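Local coordinates for phosphoribosyl-AMP cyclohydrolase (Medicago truncatula, PDB 7BGM), which is a bifunctional enzyme of histidine biosynthesis that probably hydrolyses phosphoribosyl-ATP to phosphoribosyl-AMP and diphosphate, and then opens the adenine ring of that product, at residues D9-K12 with L18-A21; Q24-G29 with V214-F219; L61-K64 with N70-N73; Q137-V142 with L201-V206; A170-E175 with K183-S188. All blocks are in the same frame, centred on the assembly; numbering follows the deposited sequence.

Contact 1: residues D9-K12 with L18-A21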
# COMPACT_ATOMS: atom_id res chain seq x y z
N ASP A 9 -25.78 -11.59 -4.17
CA ASP A 9 -26.02 -12.86 -4.86
C ASP A 9 -24.88 -13.24 -5.80
O ASP A 9 -24.75 -14.42 -6.17
CB ASP A 9 -27.31 -12.80 -5.66
CG ASP A 9 -28.56 -12.71 -4.79
OD1 ASP A 9 -28.43 -12.83 -3.55
OD2 ASP A 9 -29.66 -12.54 -5.36
N SER A 10 -24.06 -12.28 -6.20
CA SER A 10 -22.99 -12.53 -7.16
C SER A 10 -21.66 -12.85 -6.49
O SER A 10 -20.67 -13.12 -7.21
CB SER A 10 -22.83 -11.32 -8.08
OG SER A 10 -22.10 -10.29 -7.40
N VAL A 11 -21.60 -12.80 -5.14
CA VAL A 11 -20.38 -13.13 -4.42
C VAL A 11 -20.28 -14.65 -4.32
O VAL A 11 -21.30 -15.34 -4.18
CB VAL A 11 -20.39 -12.49 -3.01
CG1 VAL A 11 -19.19 -12.95 -2.16
CG2 VAL A 11 -20.42 -10.97 -3.12
N LYS A 12 -19.06 -15.17 -4.46
CA LYS A 12 -18.80 -16.61 -4.41
C LYS A 12 -18.51 -17.00 -2.96
O LYS A 12 -17.36 -17.16 -2.54
CB LYS A 12 -17.65 -16.99 -5.34
CG LYS A 12 -17.28 -18.45 -5.40
CD LYS A 12 -16.05 -18.60 -6.29
CE LYS A 12 -15.60 -20.04 -6.43
NZ LYS A 12 -14.30 -20.07 -7.18
N LEU A 18 -19.19 -17.68 3.76
CA LEU A 18 -18.20 -16.64 4.03
C LEU A 18 -17.36 -16.32 2.80
O LEU A 18 -17.17 -17.15 1.90
CB LEU A 18 -17.25 -17.06 5.19
CG LEU A 18 -17.96 -17.41 6.50
CD1 LEU A 18 -16.96 -17.86 7.54
CD2 LEU A 18 -18.70 -16.19 6.96
N ALA A 19 -16.89 -15.08 2.76
CA ALA A 19 -15.81 -14.65 1.88
C ALA A 19 -14.69 -14.03 2.72
O ALA A 19 -14.92 -13.59 3.85
CB ALA A 19 -16.33 -13.64 0.85
N VAL A 20 -13.48 -13.99 2.17
CA VAL A 20 -12.36 -13.33 2.86
C VAL A 20 -12.55 -11.82 2.72
O VAL A 20 -12.88 -11.35 1.63
CB VAL A 20 -11.02 -13.76 2.25
CG1 VAL A 20 -9.86 -12.86 2.73
CG2 VAL A 20 -10.74 -15.22 2.57
N ALA A 21 -12.39 -11.09 3.81
CA ALA A 21 -12.44 -9.63 3.77
C ALA A 21 -11.15 -9.03 4.31
O ALA A 21 -10.76 -9.29 5.45
CB ALA A 21 -13.64 -9.06 4.55
O HOH W 1 -15.69 -17.36 -0.44

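Contact 2: residues Q24-G29 with V214-F219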
# COMPACT_ATOMS: atom_id res chain seq x y z
N GLN A 24 -7.82 -2.39 4.15
CA GLN A 24 -6.61 -1.78 3.61
C GLN A 24 -6.71 -0.27 3.76
O GLN A 24 -7.77 0.32 3.48
CB GLN A 24 -6.41 -2.17 2.12
CG GLN A 24 -5.14 -1.51 1.52
CD GLN A 24 -4.88 -1.96 0.11
OE1 GLN A 24 -5.83 -2.15 -0.68
NE2 GLN A 24 -3.58 -2.10 -0.25
N ASN A 25 -5.62 0.36 4.20
CA ASN A 25 -5.57 1.81 4.39
C ASN A 25 -5.69 2.51 3.03
O ASN A 25 -4.85 2.29 2.14
CB ASN A 25 -4.26 2.17 5.10
CG ASN A 25 -4.17 3.66 5.47
OD1 ASN A 25 -4.37 4.54 4.64
ND2 ASN A 25 -3.91 3.94 6.75
N VAL A 26 -6.74 3.32 2.86
CA VAL A 26 -7.03 4.01 1.59
C VAL A 26 -5.92 4.99 1.20
O VAL A 26 -5.71 5.26 -0.00
CB VAL A 26 -8.39 4.74 1.70
CG1 VAL A 26 -8.35 5.85 2.74
CG2 VAL A 26 -8.81 5.30 0.29
N ASP A 27 -5.22 5.56 2.19
CA ASP A 27 -4.20 6.56 1.88
C ASP A 27 -2.84 5.93 1.62
O ASP A 27 -2.07 6.46 0.81
CB ASP A 27 -4.09 7.59 3.00
CG ASP A 27 -5.23 8.61 2.98
OD1 ASP A 27 -5.72 8.97 1.87
OD2 ASP A 27 -5.63 9.09 4.06
N THR A 28 -2.50 4.81 2.28
CA THR A 28 -1.12 4.30 2.18
C THR A 28 -1.00 2.95 1.54
O THR A 28 0.10 2.61 1.05
CB THR A 28 -0.49 4.17 3.56
OG1 THR A 28 -1.17 3.13 4.29
CG2 THR A 28 -0.58 5.48 4.29
N GLY A 29 -2.06 2.13 1.58
CA GLY A 29 -1.99 0.76 1.09
C GLY A 29 -1.60 -0.29 2.13
O GLY A 29 -1.66 -1.46 1.82
N VAL A 214 -4.00 14.86 2.63
CA VAL A 214 -4.22 16.20 2.08
C VAL A 214 -4.55 16.11 0.60
O VAL A 214 -5.51 16.73 0.12
CB VAL A 214 -2.99 17.10 2.32
CG1 VAL A 214 -3.10 18.42 1.48
CG2 VAL A 214 -2.91 17.47 3.75
N LEU A 215 -3.78 15.31 -0.15
CA LEU A 215 -4.00 15.18 -1.59
C LEU A 215 -5.36 14.56 -1.91
O LEU A 215 -6.07 15.02 -2.81
CB LEU A 215 -2.88 14.37 -2.23
CG LEU A 215 -1.53 15.05 -2.36
CD1 LEU A 215 -0.49 14.06 -2.83
CD2 LEU A 215 -1.68 16.19 -3.37
N ARG A 216 -5.72 13.47 -1.22
CA ARG A 216 -7.04 12.89 -1.42
C ARG A 216 -8.13 13.93 -1.22
O ARG A 216 -9.07 14.01 -2.02
CB ARG A 216 -7.25 11.72 -0.47
CG ARG A 216 -8.73 11.31 -0.36
CD ARG A 216 -8.89 10.02 0.42
NE ARG A 216 -8.28 10.01 1.77
CZ ARG A 216 -8.82 10.55 2.86
NH1 ARG A 216 -10.00 11.18 2.81
NH2 ARG A 216 -8.17 10.45 4.03
N GLN A 217 -8.01 14.74 -0.17
CA GLN A 217 -9.09 15.66 0.15
C GLN A 217 -9.19 16.78 -0.88
O GLN A 217 -10.28 17.30 -1.10
CB GLN A 217 -8.89 16.24 1.55
CG GLN A 217 -9.10 15.20 2.61
CD GLN A 217 -8.72 15.70 3.99
OE1 GLN A 217 -7.87 16.59 4.13
NE2 GLN A 217 -9.33 15.14 5.02
N ARG A 218 -8.08 17.12 -1.54
CA ARG A 218 -8.17 18.09 -2.64
C ARG A 218 -8.82 17.51 -3.90
O ARG A 218 -9.36 18.28 -4.71
CB ARG A 218 -6.78 18.61 -3.00
CG ARG A 218 -6.08 19.35 -1.88
CD ARG A 218 -4.81 20.04 -2.38
NE ARG A 218 -4.10 20.69 -1.27
CZ ARG A 218 -2.81 21.01 -1.29
NH1 ARG A 218 -2.06 20.73 -2.35
NH2 ARG A 218 -2.25 21.60 -0.24
N PHE A 219 -8.79 16.19 -4.08
CA PHE A 219 -9.10 15.42 -5.31
C PHE A 219 -8.04 15.64 -6.39
O PHE A 219 -6.83 15.56 -6.15
CB PHE A 219 -10.48 15.75 -5.89
CG PHE A 219 -11.63 15.48 -4.96
CD1 PHE A 219 -11.48 14.77 -3.79
CD2 PHE A 219 -12.91 15.97 -5.28
CE1 PHE A 219 -12.55 14.55 -2.96
CE2 PHE A 219 -13.98 15.74 -4.45
CZ PHE A 219 -13.81 15.02 -3.29

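Contact 3: residues L61-K64 with N70-N73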
# COMPACT_ATOMS: atom_id res chain seq x y z
N LEU A 61 -21.62 -11.33 14.11
CA LEU A 61 -21.14 -10.12 13.44
C LEU A 61 -20.39 -9.25 14.44
O LEU A 61 -20.73 -9.21 15.62
CB LEU A 61 -22.31 -9.33 12.86
CG LEU A 61 -22.27 -8.86 11.42
CD1 LEU A 61 -22.07 -10.06 10.50
CD2 LEU A 61 -23.55 -8.11 11.09
N TRP A 62 -19.37 -8.55 13.96
CA TRP A 62 -18.72 -7.54 14.78
C TRP A 62 -18.12 -6.47 13.89
O TRP A 62 -17.68 -6.74 12.77
CB TRP A 62 -17.64 -8.11 15.71
CG TRP A 62 -16.41 -8.64 15.00
CD1 TRP A 62 -16.30 -9.83 14.30
CD2 TRP A 62 -15.12 -8.04 14.99
NE1 TRP A 62 -14.99 -9.97 13.82
CE2 TRP A 62 -14.25 -8.90 14.26
CE3 TRP A 62 -14.59 -6.87 15.56
CZ2 TRP A 62 -12.90 -8.60 14.05
CZ3 TRP A 62 -13.25 -6.58 15.38
CH2 TRP A 62 -12.42 -7.44 14.60
N THR A 63 -18.14 -5.26 14.40
CA THR A 63 -17.63 -4.10 13.68
C THR A 63 -16.32 -3.70 14.33
O THR A 63 -16.26 -3.52 15.56
CB THR A 63 -18.65 -2.96 13.72
OG1 THR A 63 -19.84 -3.38 13.04
CG2 THR A 63 -18.08 -1.69 13.06
N LYS A 64 -15.27 -3.61 13.52
CA LYS A 64 -13.98 -3.21 14.05
C LYS A 64 -14.11 -1.82 14.67
O LYS A 64 -14.61 -0.89 14.04
CB LYS A 64 -12.95 -3.22 12.92
CG LYS A 64 -11.66 -2.60 13.30
CD LYS A 64 -10.96 -3.45 14.36
CE LYS A 64 -10.22 -2.61 15.35
NZ LYS A 64 -9.56 -3.53 16.37
N ASN A 70 -11.62 2.31 17.37
CA ASN A 70 -10.74 2.45 16.21
C ASN A 70 -11.44 1.90 14.96
O ASN A 70 -11.03 0.88 14.38
CB ASN A 70 -9.41 1.77 16.48
CG ASN A 70 -8.65 2.46 17.59
OD1 ASN A 70 -8.76 3.68 17.74
ND2 ASN A 70 -7.89 1.70 18.40
N PHE A 71 -12.50 2.60 14.56
CA PHE A 71 -13.27 2.19 13.39
C PHE A 71 -12.44 2.32 12.11
O PHE A 71 -11.53 3.15 12.00
CB PHE A 71 -14.53 3.04 13.23
CG PHE A 71 -15.52 2.88 14.38
CD1 PHE A 71 -16.34 1.76 14.45
CD2 PHE A 71 -15.59 3.83 15.39
CE1 PHE A 71 -17.25 1.59 15.47
CE2 PHE A 71 -16.50 3.67 16.45
CZ PHE A 71 -17.33 2.51 16.50
N ILE A 72 -12.79 1.52 11.13
CA ILE A 72 -12.24 1.68 9.78
C ILE A 72 -13.35 2.23 8.91
O ILE A 72 -14.31 1.53 8.58
CB ILE A 72 -11.64 0.38 9.21
CG1 ILE A 72 -10.55 -0.16 10.15
CG2 ILE A 72 -11.10 0.61 7.76
CD1 ILE A 72 -10.30 -1.69 9.92
N ASN A 73 -13.19 3.50 8.50
CA ASN A 73 -14.21 4.21 7.75
C ASN A 73 -14.04 3.89 6.27
O ASN A 73 -13.02 4.24 5.66
CB ASN A 73 -14.07 5.71 7.96
CG ASN A 73 -14.20 6.08 9.41
OD1 ASN A 73 -15.29 5.94 9.99
ND2 ASN A 73 -13.10 6.51 10.02
O HOH W 2 -14.87 -0.50 11.40
O HOH W 3 -8.24 -1.50 17.99

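Contact 4: residues Q137-V142 with L201-V206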
# COMPACT_ATOMS: atom_id res chain seq x y z
N GLN A 137 14.05 6.24 12.72
CA GLN A 137 15.04 5.58 13.58
C GLN A 137 16.33 6.38 13.66
O GLN A 137 16.93 6.47 14.73
CB GLN A 137 15.32 4.18 13.06
CG GLN A 137 14.10 3.30 13.05
CD GLN A 137 14.40 1.95 12.44
OE1 GLN A 137 15.40 1.32 12.78
NE2 GLN A 137 13.55 1.51 11.52
N ARG A 138 16.79 6.95 12.54
CA ARG A 138 17.99 7.79 12.58
C ARG A 138 17.77 9.02 13.45
O ARG A 138 18.67 9.44 14.19
CB ARG A 138 18.41 8.21 11.17
CG ARG A 138 18.62 7.07 10.21
CD ARG A 138 20.03 6.50 10.27
NE ARG A 138 20.12 5.24 9.53
CZ ARG A 138 20.10 5.13 8.20
NH1 ARG A 138 20.01 6.20 7.42
NH2 ARG A 138 20.19 3.93 7.63
N LYS A 139 16.58 9.62 13.36
CA LYS A 139 16.28 10.80 14.16
C LYS A 139 16.31 10.49 15.65
O LYS A 139 16.75 11.31 16.46
CB LYS A 139 14.91 11.36 13.74
CG LYS A 139 14.50 12.69 14.40
CD LYS A 139 13.19 13.20 13.83
CE LYS A 139 12.72 14.47 14.52
NZ LYS A 139 12.48 14.21 15.97
N ALA A 140 15.87 9.29 16.01
CA ALA A 140 15.75 8.94 17.42
C ALA A 140 17.10 8.62 18.05
O ALA A 140 17.26 8.77 19.27
CB ALA A 140 14.80 7.75 17.58
N GLU A 141 18.08 8.19 17.26
CA GLU A 141 19.33 7.75 17.87
C GLU A 141 20.25 8.94 18.16
O GLU A 141 19.93 10.10 17.88
CB GLU A 141 20.00 6.68 17.00
CG GLU A 141 20.18 7.04 15.54
CD GLU A 141 20.42 5.81 14.67
OE1 GLU A 141 19.96 4.72 15.06
OE2 GLU A 141 21.07 5.94 13.62
N VAL A 142 21.41 8.64 18.74
CA VAL A 142 22.32 9.66 19.26
C VAL A 142 23.75 9.29 18.89
O VAL A 142 24.14 8.12 18.99
CB VAL A 142 22.16 9.81 20.79
CG1 VAL A 142 20.88 10.57 21.11
CG2 VAL A 142 22.12 8.44 21.44
N LEU A 201 10.29 16.22 6.43
CA LEU A 201 9.06 15.79 7.09
C LEU A 201 9.35 15.22 8.47
O LEU A 201 8.61 15.49 9.43
CB LEU A 201 8.33 14.75 6.24
CG LEU A 201 7.80 15.17 4.88
CD1 LEU A 201 7.00 14.03 4.26
CD2 LEU A 201 6.94 16.43 4.99
N ALA A 202 10.43 14.44 8.60
CA ALA A 202 10.78 13.88 9.90
C ALA A 202 11.07 14.97 10.92
O ALA A 202 10.64 14.89 12.08
CB ALA A 202 11.97 12.94 9.77
N LEU A 203 11.81 16.01 10.51
CA LEU A 203 12.11 17.11 11.42
C LEU A 203 10.84 17.86 11.85
O LEU A 203 10.78 18.37 12.98
CB LEU A 203 13.11 18.07 10.77
CG LEU A 203 14.52 17.50 10.53
CD1 LEU A 203 15.40 18.46 9.75
CD2 LEU A 203 15.17 17.13 11.87
N LYS A 204 9.82 17.91 10.99
CA LYS A 204 8.56 18.61 11.28
C LYS A 204 7.49 17.71 11.89
O LYS A 204 6.39 18.19 12.17
CB LYS A 204 8.00 19.25 10.00
CG LYS A 204 8.91 20.31 9.39
CD LYS A 204 9.17 21.52 10.33
CE LYS A 204 7.89 22.28 10.66
NZ LYS A 204 8.12 23.45 11.62
N ASP A 205 7.79 16.42 12.09
CA ASP A 205 6.85 15.48 12.71
C ASP A 205 5.63 15.26 11.81
O ASP A 205 4.50 15.13 12.30
CB ASP A 205 6.44 15.96 14.11
CG ASP A 205 5.85 14.85 14.96
OD1 ASP A 205 6.03 13.66 14.62
OD2 ASP A 205 5.19 15.17 15.98
N VAL A 206 5.85 15.25 10.50
CA VAL A 206 4.80 15.01 9.51
C VAL A 206 4.97 13.62 8.93
O VAL A 206 6.07 13.24 8.50
CB VAL A 206 4.81 16.07 8.39
CG1 VAL A 206 3.76 15.72 7.35
CG2 VAL A 206 4.50 17.43 9.00

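Contact 5: residues A170-E175 with K183-S188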
# COMPACT_ATOMS: atom_id res chain seq x y z
N ALA A 170 15.17 19.70 -6.41
CA ALA A 170 13.99 20.09 -7.16
C ALA A 170 14.38 20.68 -8.51
O ALA A 170 13.73 20.41 -9.53
CB ALA A 170 13.16 21.10 -6.36
N ASN A 171 15.44 21.47 -8.53
CA ASN A 171 15.94 22.00 -9.79
C ASN A 171 16.48 20.90 -10.70
O ASN A 171 16.29 20.95 -11.92
CB ASN A 171 17.02 23.04 -9.53
CG ASN A 171 17.53 23.68 -10.79
OD1 ASN A 171 16.79 24.38 -11.49
ND2 ASN A 171 18.80 23.45 -11.11
N GLU A 172 17.19 19.91 -10.12
CA GLU A 172 17.65 18.76 -10.90
C GLU A 172 16.49 18.03 -11.56
O GLU A 172 16.58 17.62 -12.73
CB GLU A 172 18.43 17.78 -10.02
CG GLU A 172 19.79 18.25 -9.56
CD GLU A 172 20.71 18.61 -10.72
OE1 GLU A 172 20.84 17.81 -11.67
OE2 GLU A 172 21.28 19.71 -10.67
N LEU A 173 15.41 17.82 -10.81
CA LEU A 173 14.24 17.15 -11.38
C LEU A 173 13.67 17.95 -12.54
O LEU A 173 13.33 17.38 -13.60
CB LEU A 173 13.18 16.96 -10.30
CG LEU A 173 11.91 16.25 -10.75
CD1 LEU A 173 12.15 14.77 -11.12
CD2 LEU A 173 10.87 16.39 -9.65
N CYS A 174 13.57 19.27 -12.38
CA CYS A 174 13.08 20.11 -13.47
C CYS A 174 14.00 20.02 -14.69
O CYS A 174 13.51 20.00 -15.83
CB CYS A 174 12.97 21.56 -13.00
SG CYS A 174 11.67 21.89 -11.77
N GLU A 175 15.33 19.98 -14.47
CA GLU A 175 16.27 19.90 -15.58
C GLU A 175 16.03 18.66 -16.43
O GLU A 175 16.26 18.70 -17.64
CB GLU A 175 17.73 19.88 -15.09
CG GLU A 175 18.30 21.15 -14.44
CD GLU A 175 19.80 21.01 -14.08
OE1 GLU A 175 20.45 20.01 -14.48
OE2 GLU A 175 20.33 21.90 -13.39
N LYS A 183 14.28 9.04 -19.11
CA LYS A 183 13.36 8.86 -17.99
C LYS A 183 14.05 8.21 -16.79
O LYS A 183 13.64 8.43 -15.65
CB LYS A 183 12.13 8.06 -18.41
CG LYS A 183 12.43 6.73 -19.08
CD LYS A 183 11.17 5.87 -19.15
CE LYS A 183 10.64 5.57 -17.74
NZ LYS A 183 9.63 4.47 -17.67
N SER A 184 15.12 7.44 -17.03
CA SER A 184 15.89 6.90 -15.91
C SER A 184 16.45 8.03 -15.05
O SER A 184 16.51 7.92 -13.82
CB SER A 184 17.02 5.99 -16.42
OG SER A 184 18.05 6.75 -17.03
N ARG A 185 16.84 9.13 -15.69
CA ARG A 185 17.31 10.29 -14.94
C ARG A 185 16.18 10.92 -14.14
O ARG A 185 16.37 11.27 -12.96
CB ARG A 185 17.91 11.32 -15.90
CG ARG A 185 19.23 10.89 -16.46
CD ARG A 185 20.33 11.13 -15.44
NE ARG A 185 20.55 12.56 -15.19
CZ ARG A 185 20.32 13.16 -14.02
NH1 ARG A 185 19.88 12.46 -12.98
NH2 ARG A 185 20.55 14.46 -13.89
N THR A 186 15.00 11.05 -14.75
CA THR A 186 13.85 11.61 -14.04
C THR A 186 13.51 10.78 -12.80
O THR A 186 13.26 11.34 -11.72
CB THR A 186 12.65 11.70 -14.98
OG1 THR A 186 12.92 12.64 -16.05
CG2 THR A 186 11.41 12.15 -14.23
N ALA A 187 13.48 9.46 -12.93
CA ALA A 187 13.18 8.62 -11.77
C ALA A 187 14.23 8.79 -10.69
O ALA A 187 13.92 8.86 -9.49
CB ALA A 187 13.09 7.15 -12.20
N SER A 188 15.50 8.83 -11.09
CA SER A 188 16.57 8.97 -10.12
C SER A 188 16.49 10.32 -9.40
O SER A 188 16.71 10.39 -8.19
CB SER A 188 17.91 8.80 -10.83
OG SER A 188 18.94 8.91 -9.89

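Contact 1: residues D9-K12 with L18-A21
A single water joins the backbones of Lys12 and Leu18, giving one hydrogen to each carbonyl. It lies 2.7 Å from Lys12 O and 2.8 Å from Leu18 O. Two carbonyl oxygens cannot bond each other, and here they stand 4.4 Å apart (Lys12 O to Leu18 O), so the water supplies a donor to each. Beside this polar bridge, Val11 adds a small apolar touch: its CG1, anti to the backbone N (chi1 173°), comes to 4.2 Å from the CB of Ala19. Both residues are compact and buried, as suits a place where Ala19 also meets Trp13 and, on strand 85-92, Ile86. Lys12 takes no part with its side chain, which runs fully extended away from Leu18-Ala21 to within about 4 Å of the side chain of Asp84, a zinc ligand. The loop is further held by Ser10, whose OG bonds Leu7 O and Arg83 NH2. The contact thus lays the link after helix 3-9 along the start of strand 19-25. With one water bridge and one methyl contact in place of direct hydrogen bonds, the two backbones are neighbours without being paired as strands.

Contact 2: residues Q24-G29 with V214-F219
The carboxylate of Asp27 and the guanidinium of Arg216 lie nearly in one plane, 15° apart, and meet edge against edge, while Val26 CG1 approaches the guanidinium obliquely. This is a bidentate, side-on salt bridge joining the turn of the hairpin between strands 19-25 and 31-37 to the last turns of helix 208-218. Arg216 NE gives its hydrogen to Asp27 OD1 at 2.8 Å, and Arg216 NH2 gives one to Asp27 OD2 at 2.9 Å with an almost straight N-H...O angle of 177°. Both oxygens are met on their syn sides. Arginine suits the place because NE and NH2 match the spacing of the two carboxylate oxygens; the bend at its third torsion (chi3 55°) turns the flat end so that its NE-NH2 edge meets the carboxylate. The carboxylate has further partners, with Ser127 of the second subunit bonding OD1 and Lys91 forming a salt bridge at OD2, so the buried charge is probably well compensated and the grip reaches into the dimer interface.

Behind Asp27, Asn25 OD1 accepts from Asp27 N, an Asx turn, and also from Thr28 N, which lies above the plane of its carbonyl. Gly29 closes the turn with a positive phi, readily adopted by glycine, and its O receives Gln24 NE2 at 2.9 Å.

Contact 3: residues L61-K64 with N70-N73
Phe71 and Lys64 make the tight part of this contact. The carbonyl O of Lys64 receives a CA-H...O contact from Phe71 (CA to O 3.4 Å, 165° at the hydrogen), and the same oxygen stands 3.2 Å from Phe71 CD1. At the edge of the phenyl ring, near its plane, sits the methyl of Thr63, with CG2 4.1 Å from CD1 of Phe71. Threonine serves two directions at once here: the methyl turns to the ring while OG1 bonds Thr52. The aromatic ring also has Lys50 as a cation-pi partner.

On another flank the aliphatic part of Lys64 does the packing. Its CG, anti to the backbone N (chi1 170°), lies 3.8 Å from Ile72 CD1 and 3.7 Å from the carbonyl O of Asn70, so the long chain offers methylenes to a branched apolar neighbour before its amino group is reached.

The looser side is bridged by water, as no direct hydrogen bond crosses. One molecule accepts from Ile72 N and donates to Lys64 O (2.7 Å), the oxygen that also meets Phe71. A second accepts from both Lys64 NZ and Asn70 ND2, the latter at 3.2 Å, and so loosely spans the two polar ends. NZ has a direct protein partner too, the backbone O of Thr96. Trp62, Lys64 and Thr96 all bind AMP in structures of this protein, and these two segments border the bend that carries further AMP-binding residues, Gly65 to Ser68: the nucleotide pocket of the cyclohydrolase domain.

Contact 4: residues Q137-V142 with L201-V206
Lys139 reaches from helix 127-140 to the C-terminal end of helix 183-204, where Ala202 and Leu203 receive it; both helices belong to the all-helical pyrophosphohydrolase part, of the MazG clan. The lysine is extended through its first three torsions (chi1 -175°) and carries its methylenes out to the other helix. The last torsion alone is bent, to -62°, turning the amino group off the line of the chain. What touches is therefore the aliphatic portion: CE comes to 3.2 Å from Ala202 O, and CD lies 4.2 Å from Ala202 CB. Alanine suits this place, since its short side chain allows the lysine methylenes to approach the helix backbone.

Leu203 meets the same CE. Its CA is 4.1 Å from Lys139 CE, while its CD2 is at 4.5 Å, at the limit of contact. Its isobutyl group also packs on Leu156 and Leu162, and on Leu177 of the second subunit. Leu156 is also touched by Lys139, so helix 151-156 underlies both partners.

A positive group near a helix C-terminus would be expected to interact favourably with the negative end of the helix dipole, though no salt bridge forms: Lys139 NZ stays 6.6 Å from Asp205 OD1. The helix finishes in a Schellman motif. Asp205 takes a positive phi of 66°, and two bonds run back into the final turn, Val206 N to Leu201 O at 3.0 Å and Asp205 N to Ala202 O at 3.2 Å.

Contact 5: residues A170-E175 with K183-S188
Glu172 and Arg185 approach edge-on with their flat ends nearly coplanar, 20° between carboxylate and guanidinium, yet they stop short of a salt bridge. Glu172 OE1 lies at the edge of the guanidinium, 4.0 Å from Arg185 NH2, so any attraction is probably a longer-range one. Arg185 is occupied by other acids: NH1 pairs with Glu189 and NE with Glu181. Its folded chain, bent at chi2 and again at chi3, curls the guanidinium back among these carboxylates. An arginine fits such a place because its several N-H groups can serve different acids at once, and it would be expected to offset part of the negative charge gathered there.

Beside this polar pair Leu173 meets Thr186. Leu173, with CG anti to the backbone N (chi1 -179°), presents its CD1 branch to Thr186, 3.7 Å from the carbonyl O and 4.1 Å from CG2; the two side chains meet at a slant. Threonine divides its roles as its branching allows, methyl against the leucine and OG1 bonded to Thr176 OG1. Leu173 also packs on Met190 and Val193 of helix 183-204.

The two helices, 159-178 and 183-204, follow each other through a short connection and run antiparallel, a helical hairpin. The side chain of Glu172 lies about 4 Å from a bound zinc ion and has been seen to bind metal in this protein. Together with Glu169, Glu189 and Asp192, which hold zinc here, this is the acidic metal site between helices known from MazG-type pyrophosphohydrolases.

Overall arrangement
Contacts 1, 2 and 3 share the cyclohydrolase sheet; contacts 4 and 5 lie in the helical part. Contact 1 opens strand 19-25 and contact 2 closes it, with centres 26 Å apart. Contact 3, its centre about 19 Å from the centres of both, lies beside the nucleotide pocket, the side chain of Lys64 being about 7 Å from a zinc ion. Contact 2 spans the chain's two halves, and contacts 3, 4 and 5 all fall within the loop it closes. Contacts 4 and 5 share helix 183-204, centres about 26 Å apart. Contacts 3 and 5 lie near the separate cyclohydrolase and pyrophosphohydrolase sites, centres about 43 Å apart, while contacts 2, 4 and 5 also touch the second subunit.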